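Local coordinates for protein probable enoyl-CoA hydratase/isomerase (PDB 7BOR) that binds coenzyme A and, as a member of the crotonase (enoyl-CoA hydratase/isomerase) family, may act as a delta(3)-delta(2)-enoyl-CoA isomerase, at residues I53-D57 and G181-L185. Sequence-based numbering, arbitrary orientation.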
loop_
_atom_site.group_PDB
_atom_site.type_symbol
_atom_site.label_atom_id
_atom_site.label_comp_id
_atom_site.label_asym_id
_atom_site.label_seq_id
_atom_site.Cartn_x
_atom_site.Cartn_y
_atom_site.Cartn_z
ATOM N N ILE A 53 8.860 1.647 3.284
ATOM C CA ILE A 53 8.508 0.925 2.059
ATOM C C ILE A 53 8.715 1.832 0.865
ATOM O O ILE A 53 8.216 2.963 0.849
ATOM C CB ILE A 53 7.049 0.440 2.072
ATOM C CG1 ILE A 53 6.777 -0.453 3.252
ATOM C CG2 ILE A 53 6.730 -0.412 0.839
ATOM C CD1 ILE A 53 5.322 -0.857 3.393
ATOM N N THR A 54 9.336 1.303 -0.183
ATOM C CA THR A 54 9.595 2.106 -1.371
ATOM C C THR A 54 9.877 1.219 -2.580
ATOM O O THR A 54 10.381 0.103 -2.447
ATOM C CB THR A 54 10.779 3.057 -1.096
ATOM O OG1 THR A 54 11.015 3.899 -2.217
ATOM C CG2 THR A 54 12.051 2.273 -0.808
ATOM N N GLY A 55 9.565 1.737 -3.758
ATOM C CA GLY A 55 10.009 1.142 -4.994
ATOM C C GLY A 55 11.271 1.758 -5.578
ATOM O O GLY A 55 11.702 1.325 -6.651
ATOM N N GLY A 56 11.877 2.727 -4.894
ATOM C CA GLY A 56 13.038 3.450 -5.384
ATOM C C GLY A 56 12.660 4.780 -6.011
ATOM O O GLY A 56 11.577 5.324 -5.791
ATOM N N ASP A 57 13.576 5.293 -6.834
ATOM C CA ASP A 57 13.538 6.680 -7.276
ATOM C C ASP A 57 12.533 6.930 -8.367
ATOM O O ASP A 57 12.084 8.066 -8.505
ATOM C CB ASP A 57 14.910 7.146 -7.822
ATOM C CG ASP A 57 15.984 7.175 -6.751
ATOM O OD1 ASP A 57 15.624 7.143 -5.549
ATOM O OD2 ASP A 57 17.187 7.225 -7.117
ATOM N N GLY A 181 11.998 11.651 -7.178
ATOM C CA GLY A 181 13.205 10.869 -7.263
ATOM C C GLY A 181 13.811 10.627 -5.900
ATOM O O GLY A 181 13.118 10.483 -4.906
ATOM N N ALA A 182 15.130 10.650 -5.839
ATOM C CA ALA A 182 15.831 10.350 -4.596
ATOM C C ALA A 182 15.376 11.207 -3.418
ATOM O O ALA A 182 15.382 10.742 -2.275
ATOM C CB ALA A 182 17.329 10.517 -4.811
ATOM N N THR A 183 15.053 12.483 -3.642
ATOM C CA THR A 183 14.658 13.326 -2.504
ATOM C C THR A 183 13.558 12.688 -1.657
ATOM O O THR A 183 13.542 12.804 -0.419
ATOM C CB THR A 183 14.183 14.672 -3.007
ATOM O OG1 THR A 183 15.150 15.169 -3.918
ATOM C CG2 THR A 183 13.981 15.663 -1.870
ATOM N N VAL A 184 12.604 12.043 -2.315
ATOM C CA VAL A 184 11.467 11.471 -1.599
ATOM C C VAL A 184 11.960 10.459 -0.588
ATOM O O VAL A 184 11.566 10.476 0.600
ATOM C CB VAL A 184 10.478 10.845 -2.597
ATOM C CG1 VAL A 184 9.354 10.064 -1.811
ATOM C CG2 VAL A 184 9.910 11.934 -3.462
ATOM N N LEU A 185 12.933 9.646 -1.022
ATOM C CA LEU A 185 13.430 8.622 -0.119
ATOM C C LEU A 185 14.272 9.246 0.989
ATOM O O LEU A 185 14.244 8.806 2.166
ATOM C CB LEU A 185 14.256 7.582 -0.879
ATOM C CG LEU A 185 13.411 6.489 -1.549
ATOM C CD1 LEU A 185 12.691 7.069 -2.776
ATOM C CD2 LEU A 185 14.272 5.353 -1.984
#
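Asp57 and Gly181 bring the two backbones together, with CA atoms 4.2 Å apart and a nearly straight CA-H...O contact of 3.3 Å from Gly181 CA to Asp57 O (171° at the hydrogen). Beside it, the Asp57 carboxylate lies alongside Ala182: OD1 approaches Ala182 CA at 3.4 Å, and both oxygens come near the methyl CB. Leu185, one turn further along, has its CB directed toward the 53-57 segment, and its side chain crosses that of Thr54 at about a right angle. Its CD2 meets Thr54 OG1 at 3.6 Å, while CD1 lies over Gly56 O at 3.7 Å. With Thr54 OG1 anti to the backbone N (chi1 -177°), the hydroxyl faces this leucine and also accepts from Gly56 N (3.0 Å, OG1 to N), closing an ST turn where the chain leaves the sheet. The same oxygen is hydrogen-bonded to Ala98 O. Asn100, after strand 95-99, bridges both segments, binding Gly181 N through OD1 and, weakly, Gly56 O through ND2. Away from the CoA-binding residues, the contact packs helix 182-196 of the crotonase-like fold against the mixed sheet, at the C-terminal end of strand 50-54, with Leu185 also resting on Ala98 of the adjacent parallel strand 95-99.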